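Local coordinates for IroE protein (Escherichia coli, PDB 2GZS) that hydrolyses the trilactone siderophore enterobactin and its glucosylated forms, preferring the iron-free molecules and usually cutting each ring once to leave a linear trimer, at residues V9-S14 / K64-K69; G144-S149 / Y169-S174; L199-G204 / A237-F242. All blocks are in the same frame, centred on the assembly; numbering follows the deposited sequence.

Interaction 1. Residues V9-S14 / K64-K69; sequences VFYHFS and KQLSEK
The phenyl ring of F10 lies flat on the start of the segment K64-K69, with K64 CA 3.7 Å above the ring plane over its centre, 10° off the normal, which meets the geometry of a CH-pi contact. K64 CB extends the same layer and comes within 3.5 Å of F10 CZ. The lysine chain starts with CG anti to the backbone N (chi1 172°), a turn that carries it alongside the ring, past CZ, before the amino group departs from the ring. F10 CD1 also reaches S67 OG, at 3.7 Å and obliquely. That hydroxyl is itself bonded to L63 O, and a water joins the two segments by donating to S67 OG at 2.7 Å and to F10 O at 2.8 Å. Y11 approaches with its phenol oxygen: a chi1 of -90° carries the ring over so that OH stands 3.7 Å from L66 CD1, the two side chains crossing at about a right angle. F10 CB lies at the edge of the Y11 ring, in its plane. The Y11 hydroxyl is satisfied by P72 O. The contact thus joins F10 and the first residue of edge strand 11-19, paired with strand 26-34, to the C-terminal part of helix 60-66 and the residues that follow, while L66 reaches on to L259 and L260 of helix 247-262.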
loop_
_atom_site.group_PDB
_atom_site.type_symbol
_atom_site.label_atom_id
_atom_site.label_comp_id
_atom_site.label_asym_id
_atom_site.label_seq_id
_atom_site.Cartn_x
_atom_site.Cartn_y
_atom_site.Cartn_z
ATOM N N VAL A 9 -1.946 -20.760 12.403
ATOM C CA VAL A 9 -0.726 -21.408 12.854
ATOM C C VAL A 9 0.491 -20.733 12.291
ATOM O O VAL A 9 1.622 -20.906 12.730
ATOM C CB VAL A 9 -0.740 -22.901 12.448
ATOM C CG1 VAL A 9 -1.679 -23.689 13.301
ATOM C CG2 VAL A 9 -1.150 -23.040 10.968
ATOM N N PHE A 10 0.383 -19.903 11.215
ATOM C CA PHE A 10 1.531 -19.342 10.569
ATOM C C PHE A 10 1.961 -17.951 11.102
ATOM O O PHE A 10 3.084 -17.562 10.926
ATOM C CB PHE A 10 1.173 -19.206 9.057
ATOM C CG PHE A 10 1.119 -20.586 8.351
ATOM C CD1 PHE A 10 2.278 -21.270 8.119
ATOM C CD2 PHE A 10 -0.137 -21.070 8.002
ATOM C CE1 PHE A 10 2.192 -22.514 7.470
ATOM C CE2 PHE A 10 -0.242 -22.307 7.373
ATOM C CZ PHE A 10 0.930 -22.995 7.170
ATOM N N TYR A 11 1.005 -17.275 11.724
ATOM C CA TYR A 11 1.145 -15.853 12.079
ATOM C C TYR A 11 0.329 -15.558 13.334
ATOM O O TYR A 11 -0.666 -16.195 13.617
ATOM C CB TYR A 11 0.537 -14.957 10.977
ATOM C CG TYR A 11 1.382 -14.496 9.850
ATOM C CD1 TYR A 11 1.762 -15.348 8.808
ATOM C CD2 TYR A 11 1.865 -13.178 9.779
ATOM C CE1 TYR A 11 2.557 -15.003 7.728
ATOM C CE2 TYR A 11 2.661 -12.818 8.695
ATOM C CZ TYR A 11 3.007 -13.687 7.668
ATOM O OH TYR A 11 3.800 -13.318 6.607
ATOM N N HIS A 12 0.745 -14.567 14.117
ATOM C CA HIS A 12 -0.034 -14.092 15.255
ATOM C C HIS A 12 -0.383 -12.613 15.033
ATOM O O HIS A 12 0.344 -11.902 14.388
ATOM C CB HIS A 12 0.704 -14.201 16.590
ATOM C CG HIS A 12 2.077 -13.681 16.763
ATOM N ND1 HIS A 12 3.190 -14.259 16.229
ATOM C CD2 HIS A 12 2.544 -12.592 17.446
ATOM C CE1 HIS A 12 4.307 -13.615 16.542
ATOM N NE2 HIS A 12 3.897 -12.598 17.275
ATOM N N PHE A 13 -1.472 -12.219 15.623
ATOM C CA PHE A 13 -2.023 -10.899 15.277
ATOM C C PHE A 13 -2.270 -10.057 16.505
ATOM O O PHE A 13 -2.613 -10.554 17.560
ATOM C CB PHE A 13 -3.393 -11.130 14.647
ATOM C CG PHE A 13 -3.350 -11.926 13.379
ATOM C CD1 PHE A 13 -3.321 -11.281 12.168
ATOM C CD2 PHE A 13 -3.327 -13.332 13.459
ATOM C CE1 PHE A 13 -3.282 -12.044 11.015
ATOM C CE2 PHE A 13 -3.289 -14.068 12.287
ATOM C CZ PHE A 13 -3.251 -13.427 11.074
ATOM N N SER A 14 -2.149 -8.737 16.313
ATOM C CA SER A 14 -2.660 -7.847 17.347
ATOM C C SER A 14 -3.360 -6.680 16.673
ATOM O O SER A 14 -3.180 -6.506 15.446
ATOM C CB SER A 14 -1.520 -7.450 18.291
ATOM O OG SER A 14 -0.473 -6.890 17.564
ATOM N N LYS A 64 0.604 -19.557 4.402
ATOM C CA LYS A 64 1.473 -20.724 4.178
ATOM C C LYS A 64 2.477 -20.442 3.095
ATOM O O LYS A 64 3.667 -20.650 3.212
ATOM C CB LYS A 64 0.562 -21.908 3.873
ATOM C CG LYS A 64 1.339 -23.156 3.429
ATOM C CD LYS A 64 0.293 -24.254 3.195
ATOM C CE LYS A 64 0.872 -25.513 2.583
ATOM N NZ LYS A 64 0.812 -25.536 1.091
ATOM N N GLN A 65 2.008 -19.868 1.954
ATOM C CA GLN A 65 2.933 -19.627 0.858
ATOM C C GLN A 65 4.006 -18.572 1.165
ATOM O O GLN A 65 5.146 -18.580 0.827
ATOM C CB GLN A 65 2.126 -19.234 -0.412
ATOM C CG GLN A 65 2.983 -19.094 -1.660
ATOM C CD GLN A 65 3.604 -20.450 -2.093
ATOM O OE1 GLN A 65 2.872 -21.442 -2.004
ATOM N NE2 GLN A 65 4.850 -20.426 -2.504
ATOM N N LEU A 66 3.543 -17.488 1.877
ATOM C CA LEU A 66 4.517 -16.515 2.353
ATOM C C LEU A 66 5.621 -17.092 3.215
ATOM O O LEU A 66 6.768 -16.683 3.177
ATOM C CB LEU A 66 3.798 -15.408 3.170
ATOM C CG LEU A 66 2.801 -14.551 2.363
ATOM C CD1 LEU A 66 2.147 -13.554 3.329
ATOM C CD2 LEU A 66 3.410 -13.793 1.214
ATOM N N SER A 67 5.136 -18.096 3.982
ATOM C CA SER A 67 6.105 -18.715 4.906
ATOM C C SER A 67 7.056 -19.650 4.177
ATOM O O SER A 67 7.997 -20.204 4.756
ATOM C CB SER A 67 5.268 -19.454 5.956
ATOM O OG SER A 67 4.433 -18.615 6.707
ATOM N N GLU A 68 6.888 -19.896 2.871
ATOM C CA GLU A 68 7.843 -20.729 2.128
ATOM C C GLU A 68 9.111 -19.971 1.845
ATOM O O GLU A 68 10.181 -20.507 1.576
ATOM C CB GLU A 68 7.268 -21.199 0.769
ATOM C CG GLU A 68 6.105 -22.192 0.835
ATOM C CD GLU A 68 6.424 -23.559 1.412
ATOM O OE1 GLU A 68 7.477 -24.123 1.039
ATOM O OE2 GLU A 68 5.647 -24.084 2.229
ATOM N N LYS A 69 9.035 -18.642 1.817
ATOM C CA LYS A 69 10.152 -17.772 1.535
ATOM C C LYS A 69 10.434 -16.970 2.788
ATOM O O LYS A 69 10.604 -17.616 3.842
ATOM C CB LYS A 69 9.857 -16.918 0.279
ATOM C CG LYS A 69 9.977 -17.853 -0.939
ATOM C CD LYS A 69 8.959 -17.572 -2.028
ATOM C CE LYS A 69 9.317 -18.202 -3.365
ATOM N NZ LYS A 69 8.395 -19.236 -3.912
HETATM O O HOH W 1 5.244 -18.002 9.193
#

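Interaction 2. Residues G144-S149 / Y169-S174; sequences GLWGHS and YSASPS. With DFP (diisopropyl phosphonate), chain B.
The backbone N of S149 donates to A171 O of the neighbouring strand at 2.8 Å, and OG of the same serine is covalently bonded to the phosphorus of the diisopropyl phosphonate at 1.6 Å. The backbone donor sits 24° out of the carbonyl plane, as the chain leaves the sheet. The rest of the pairing is regular and parallel: Y169 N to L145 O, G147 N to Y169 O and A171 N to G147 O, with the strand axes 5.0 Å apart and only 3° from parallel. On the face that carries W146, H148, Y169 and A171, the indole presents its edge to Y169 CB, CD1 lying 3.7 Å away, while A171 CB stands 3.9 Å from W146 NE1. H148, with CG anti to the backbone N, turns its ring so that CE1 meets ligand atom C3 at 3.7 Å, at the ring edge; S172 OG lies obliquely to the same ring, 3.3 Å from NE2. Farther out, F251 of helix 247-262 meets both W146 and H148 edge-to-face, and Y169 OH bonds D261 of that helix. R90 NH1 and Y150 N hydrogen-bond the phosphonate itself. Strand 143-148, helix 150-161 and strand 167-171 form a beta-alpha-beta unit, and the G147-S149-G151 pattern fits the nucleophile elbow of alpha/beta hydrolases, consistent with the positive phi of S149 just before the helix. Phosphonylation of this one serine oxygen marks S149 as the nucleophile, and the phosphonate, tetrahedral at phosphorus, probably resembles the intermediate of ester hydrolysis, with the Y150 N-H placed as an oxyanion-hole donor would be.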
loop_
_atom_site.group_PDB
_atom_site.type_symbol
_atom_site.label_atom_id
_atom_site.label_comp_id
_atom_site.label_asym_id
_atom_site.label_seq_id
_atom_site.Cartn_x
_atom_site.Cartn_y
_atom_site.Cartn_z
ATOM N N GLY A 144 7.630 -1.849 2.821
ATOM C CA GLY A 144 6.836 -1.524 1.592
ATOM C C GLY A 144 5.471 -1.008 2.003
ATOM O O GLY A 144 4.989 -1.053 3.104
ATOM N N LEU A 145 4.832 -0.387 0.960
ATOM C CA LEU A 145 3.509 0.249 1.069
ATOM C C LEU A 145 2.653 -0.234 -0.106
ATOM O O LEU A 145 3.179 -0.174 -1.231
ATOM C CB LEU A 145 3.706 1.779 1.044
ATOM C CG LEU A 145 2.327 2.558 1.069
ATOM C CD1 LEU A 145 1.660 2.416 2.420
ATOM C CD2 LEU A 145 2.656 4.013 0.781
ATOM N N TRP A 146 1.431 -0.628 0.107
ATOM C CA TRP A 146 0.509 -1.054 -0.958
ATOM C C TRP A 146 -0.830 -0.372 -0.759
ATOM O O TRP A 146 -1.346 -0.207 0.333
ATOM C CB TRP A 146 0.295 -2.621 -0.849
ATOM C CG TRP A 146 -0.792 -3.109 -1.805
ATOM C CD1 TRP A 146 -0.608 -3.523 -3.115
ATOM C CD2 TRP A 146 -2.205 -3.213 -1.514
ATOM N NE1 TRP A 146 -1.852 -3.860 -3.608
ATOM C CE2 TRP A 146 -2.839 -3.703 -2.705
ATOM C CE3 TRP A 146 -2.985 -2.935 -0.368
ATOM C CZ2 TRP A 146 -4.238 -3.921 -2.750
ATOM C CZ3 TRP A 146 -4.392 -3.162 -0.430
ATOM C CH2 TRP A 146 -4.952 -3.649 -1.622
ATOM N N GLY A 147 -1.446 -0.069 -1.953
ATOM C CA GLY A 147 -2.839 0.387 -1.958
ATOM C C GLY A 147 -3.454 0.237 -3.354
ATOM O O GLY A 147 -2.702 0.178 -4.312
ATOM N N HIS A 148 -4.808 0.180 -3.316
ATOM C CA HIS A 148 -5.548 -0.012 -4.572
ATOM C C HIS A 148 -6.548 1.132 -4.791
ATOM O O HIS A 148 -7.211 1.545 -3.883
ATOM C CB HIS A 148 -6.324 -1.359 -4.462
ATOM C CG HIS A 148 -7.245 -1.672 -5.618
ATOM N ND1 HIS A 148 -8.587 -1.344 -5.569
ATOM C CD2 HIS A 148 -6.996 -2.266 -6.803
ATOM C CE1 HIS A 148 -9.114 -1.757 -6.718
ATOM N NE2 HIS A 148 -8.219 -2.311 -7.503
ATOM N N SER A 149 -6.582 1.508 -6.077
ATOM C CA SER A 149 -7.611 2.517 -6.510
ATOM C C SER A 149 -7.267 3.851 -5.847
ATOM O O SER A 149 -6.146 4.299 -6.121
ATOM C CB SER A 149 -9.015 1.961 -6.272
ATOM O OG SER A 149 -9.942 2.889 -6.994
ATOM N N TYR A 169 3.896 -0.246 -3.946
ATOM C CA TYR A 169 3.081 -1.061 -4.841
ATOM C C TYR A 169 1.728 -0.322 -5.043
ATOM O O TYR A 169 0.875 -0.247 -4.174
ATOM C CB TYR A 169 2.802 -2.394 -4.164
ATOM C CG TYR A 169 4.009 -3.281 -3.923
ATOM C CD1 TYR A 169 4.393 -4.179 -4.914
ATOM C CD2 TYR A 169 4.716 -3.199 -2.724
ATOM C CE1 TYR A 169 5.500 -5.018 -4.747
ATOM C CE2 TYR A 169 5.798 -4.052 -2.544
ATOM C CZ TYR A 169 6.151 -4.928 -3.536
ATOM O OH TYR A 169 7.260 -5.742 -3.279
ATOM N N SER A 170 1.646 0.242 -6.244
ATOM C CA SER A 170 0.510 1.106 -6.584
ATOM C C SER A 170 -0.449 0.329 -7.486
ATOM O O SER A 170 -0.044 0.127 -8.657
ATOM C CB SER A 170 1.014 2.353 -7.329
ATOM O OG SER A 170 -0.136 3.134 -7.677
ATOM N N ALA A 171 -1.570 -0.052 -6.935
ATOM C CA ALA A 171 -2.500 -0.889 -7.729
ATOM C C ALA A 171 -3.722 -0.088 -8.214
ATOM O O ALA A 171 -4.292 0.670 -7.456
ATOM C CB ALA A 171 -2.926 -2.063 -6.864
ATOM N N SER A 172 -4.017 -0.296 -9.517
ATOM C CA SER A 172 -5.140 0.400 -10.188
ATOM C C SER A 172 -5.197 1.928 -9.993
ATOM O O SER A 172 -6.325 2.407 -9.788
ATOM C CB SER A 172 -6.482 -0.205 -9.797
ATOM O OG SER A 172 -6.429 -1.619 -10.136
ATOM N N PRO A 173 -4.083 2.636 -10.023
ATOM C CA PRO A 173 -4.199 4.106 -9.875
ATOM C C PRO A 173 -4.903 4.691 -11.116
ATOM O O PRO A 173 -5.438 5.825 -10.968
ATOM C CB PRO A 173 -2.748 4.572 -9.751
ATOM C CG PRO A 173 -1.957 3.530 -10.494
ATOM C CD PRO A 173 -2.664 2.244 -10.237
ATOM N N SER A 174 -4.907 3.981 -12.207
ATOM C CA SER A 174 -5.567 4.482 -13.450
ATOM C C SER A 174 -7.047 4.693 -13.169
ATOM O O SER A 174 -7.692 5.395 -14.008
ATOM C CB SER A 174 -5.392 3.514 -14.622
ATOM O OG SER A 174 -6.106 2.318 -14.341
HETATM C C1 DFP B . -12.641 1.280 -7.391
HETATM C C2 DFP B . -14.108 1.704 -7.509
HETATM C C3 DFP B . -12.483 -0.212 -7.143
HETATM C "C1'" DFP B . -11.689 5.690 -7.109
HETATM C "C2'" DFP B . -10.505 5.968 -7.988
HETATM C "C3'" DFP B . -12.947 6.321 -7.796
HETATM P P DFP B . -11.223 3.235 -6.192
HETATM O O1P DFP B . -12.156 1.983 -6.203
HETATM O O2P DFP B . -11.947 4.307 -7.097
HETATM O O3P DFP B . -10.937 3.751 -4.790
#

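Interaction 3. Residues L199-G204 / A237-F242; sequences LAIMEG and AVFWDF
W240 and M202, a selenomethionine in this crystal, lie side by side and point the same way on one face of a parallel strand pair. Followed outward, M202 begins with CB 4.1 Å from W240 O. CG, set beside its own backbone N by a chi1 of -47°, then runs past W240 CB and CD1. The selenium comes next, oblique to the indole at 5.3 Å from the centroid of its five-membered ring, a Met-aromatic contact. A bend at chi3 (94°) brings the terminal CE over the indole face, 3.8 Å from W240 CG, and the same methyl meets the edge of the F242 ring. A200 CB closes on the indole edge at CD1. Five backbone bonds join the segments, from V238 N to L199 O through to F242 N, just past the end of strand 237-241, to E203 O; they pair that strand in parallel with strand 198-203 at the margin of the alpha/beta-hydrolase sheet, the axes 4.7 Å apart. On the other face, F239 CG is anti to its backbone N (chi1 174°), which swings the ring across E203; CE1 touches E203 CB at 3.8 Å, in the ring plane, and CD1 lies 3.3 Å from I201 O. An alanine at F239 is likely to strip E203 CB of this aromatic cover and to open a gap toward L220 and I223 of helix 219-232. The E203 carboxylate turns toward S174, where OE1 is hydrogen-bonded to S174 OG. On the face of M202 and W240, the indole packs against Q257 and D261 of helix 247-262.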
loop_
_atom_site.group_PDB
_atom_site.type_symbol
_atom_site.label_atom_id
_atom_site.label_comp_id
_atom_site.label_asym_id
_atom_site.label_seq_id
_atom_site.Cartn_x
_atom_site.Cartn_y
_atom_site.Cartn_z
ATOM N N LEU A 199 9.408 1.155 -7.467
ATOM C CA LEU A 199 7.993 1.473 -7.732
ATOM C C LEU A 199 7.418 0.337 -8.556
ATOM O O LEU A 199 7.981 -0.009 -9.599
ATOM C CB LEU A 199 7.914 2.782 -8.528
ATOM C CG LEU A 199 6.487 3.143 -8.946
ATOM C CD1 LEU A 199 5.582 3.346 -7.745
ATOM C CD2 LEU A 199 6.607 4.388 -9.861
ATOM N N ALA A 200 6.339 -0.247 -8.126
ATOM C CA ALA A 200 5.671 -1.341 -8.823
ATOM C C ALA A 200 4.264 -0.853 -9.170
ATOM O O ALA A 200 3.427 -0.710 -8.273
ATOM C CB ALA A 200 5.590 -2.599 -7.971
ATOM N N ILE A 201 4.012 -0.615 -10.467
ATOM C CA ILE A 201 2.661 -0.252 -10.888
ATOM C C ILE A 201 1.907 -1.509 -11.303
ATOM O O ILE A 201 2.501 -2.348 -12.005
ATOM C CB ILE A 201 2.706 0.751 -12.066
ATOM C CG1 ILE A 201 3.469 2.021 -11.648
ATOM C CG2 ILE A 201 1.315 1.066 -12.560
ATOM C CD1 ILE A 201 3.637 3.009 -12.800
HETATM N N MSE A 202 0.694 -1.670 -10.814
HETATM C CA MSE A 202 -0.044 -2.894 -10.949
HETATM C C MSE A 202 -1.373 -2.529 -11.590
HETATM O O MSE A 202 -2.095 -1.695 -11.046
HETATM C CB MSE A 202 -0.274 -3.566 -9.595
HETATM C CG MSE A 202 1.028 -3.646 -8.722
HETATM SE SE MSE A 202 0.797 -4.474 -7.020
HETATM C CE MSE A 202 1.316 -6.233 -7.549
ATOM N N GLU A 203 -1.691 -3.141 -12.736
ATOM C CA GLU A 203 -2.958 -2.784 -13.360
ATOM C C GLU A 203 -3.626 -4.058 -13.878
ATOM O O GLU A 203 -2.933 -5.038 -14.109
ATOM C CB GLU A 203 -2.762 -1.818 -14.563
ATOM C CG GLU A 203 -2.335 -0.416 -14.125
ATOM C CD GLU A 203 -3.475 0.448 -13.653
ATOM O OE1 GLU A 203 -4.684 0.078 -13.768
ATOM O OE2 GLU A 203 -3.233 1.590 -13.159
ATOM N N GLY A 204 -4.932 -4.063 -14.012
ATOM C CA GLY A 204 -5.602 -5.290 -14.470
ATOM C C GLY A 204 -6.652 -4.669 -15.395
ATOM O O GLY A 204 -6.129 -4.325 -16.430
ATOM N N ALA A 237 11.743 0.580 -11.588
ATOM C CA ALA A 237 10.265 0.648 -11.724
ATOM C C ALA A 237 9.803 -0.534 -12.569
ATOM O O ALA A 237 10.474 -0.825 -13.576
ATOM C CB ALA A 237 9.827 1.906 -12.407
ATOM N N VAL A 238 8.728 -1.181 -12.221
ATOM C CA VAL A 238 8.260 -2.357 -12.899
ATOM C C VAL A 238 6.755 -2.281 -13.037
ATOM O O VAL A 238 6.085 -1.533 -12.313
ATOM C CB VAL A 238 8.630 -3.656 -12.156
ATOM C CG1 VAL A 238 10.152 -3.749 -11.938
ATOM C CG2 VAL A 238 7.977 -3.763 -10.799
ATOM N N PHE A 239 6.241 -3.095 -13.957
ATOM C CA PHE A 239 4.812 -3.190 -14.175
ATOM C C PHE A 239 4.300 -4.611 -13.921
ATOM O O PHE A 239 4.890 -5.571 -14.449
ATOM C CB PHE A 239 4.532 -2.769 -15.630
ATOM C CG PHE A 239 3.116 -2.931 -16.100
ATOM C CD1 PHE A 239 2.111 -2.426 -15.278
ATOM C CD2 PHE A 239 2.818 -3.563 -17.313
ATOM C CE1 PHE A 239 0.787 -2.518 -15.647
ATOM C CE2 PHE A 239 1.480 -3.621 -17.657
ATOM C CZ PHE A 239 0.487 -3.110 -16.861
ATOM N N TRP A 240 3.285 -4.802 -13.146
ATOM C CA TRP A 240 2.610 -6.082 -12.931
ATOM C C TRP A 240 1.260 -5.997 -13.639
ATOM O O TRP A 240 0.435 -5.147 -13.299
ATOM C CB TRP A 240 2.382 -6.348 -11.455
ATOM C CG TRP A 240 3.609 -6.601 -10.610
ATOM C CD1 TRP A 240 4.431 -5.699 -10.011
ATOM C CD2 TRP A 240 4.120 -7.903 -10.307
ATOM N NE1 TRP A 240 5.440 -6.353 -9.336
ATOM C CE2 TRP A 240 5.247 -7.705 -9.517
ATOM C CE3 TRP A 240 3.651 -9.175 -10.680
ATOM C CZ2 TRP A 240 5.967 -8.803 -9.051
ATOM C CZ3 TRP A 240 4.389 -10.268 -10.205
ATOM C CH2 TRP A 240 5.503 -10.031 -9.430
ATOM N N ASP A 241 1.057 -6.868 -14.609
ATOM C CA ASP A 241 -0.197 -6.880 -15.354
ATOM C C ASP A 241 -1.081 -8.046 -14.951
ATOM O O ASP A 241 -0.556 -9.193 -14.844
ATOM C CB ASP A 241 0.131 -7.044 -16.845
ATOM C CG ASP A 241 -1.034 -6.680 -17.732
ATOM O OD1 ASP A 241 -2.095 -6.255 -17.270
ATOM O OD2 ASP A 241 -0.769 -6.827 -18.960
ATOM N N PHE A 242 -2.338 -7.858 -14.665
ATOM C CA PHE A 242 -3.274 -8.906 -14.367
ATOM C C PHE A 242 -4.421 -8.834 -15.378
ATOM O O PHE A 242 -5.422 -8.195 -15.068
ATOM C CB PHE A 242 -3.825 -8.745 -12.928
ATOM C CG PHE A 242 -2.679 -8.806 -11.922
ATOM C CD1 PHE A 242 -2.199 -10.008 -11.417
ATOM C CD2 PHE A 242 -2.063 -7.641 -11.488
ATOM C CE1 PHE A 242 -1.136 -10.010 -10.521
ATOM C CE2 PHE A 242 -1.022 -7.658 -10.569
ATOM C CZ PHE A 242 -0.542 -8.852 -10.061
#

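In the fold
All three contacts reach the same eight-stranded mixed sheet, and they follow one another along the chain, each closing before the next opens. Interaction 1 sits by the outermost strand 11-19, its centre about 23 Å from that of interaction 2 and about 25 Å from that of interaction 3, without touching either. Interactions 2 and 3 have their centres only about 9 Å apart, because strands 167-171 and 198-203 are neighbours; they meet directly where S172 N approaches M202 O at 2.8 Å. Strand 237-241 then forms the opposite margin. Helix 247-262, which begins at the active-site H247, packs against residues of all three contacts.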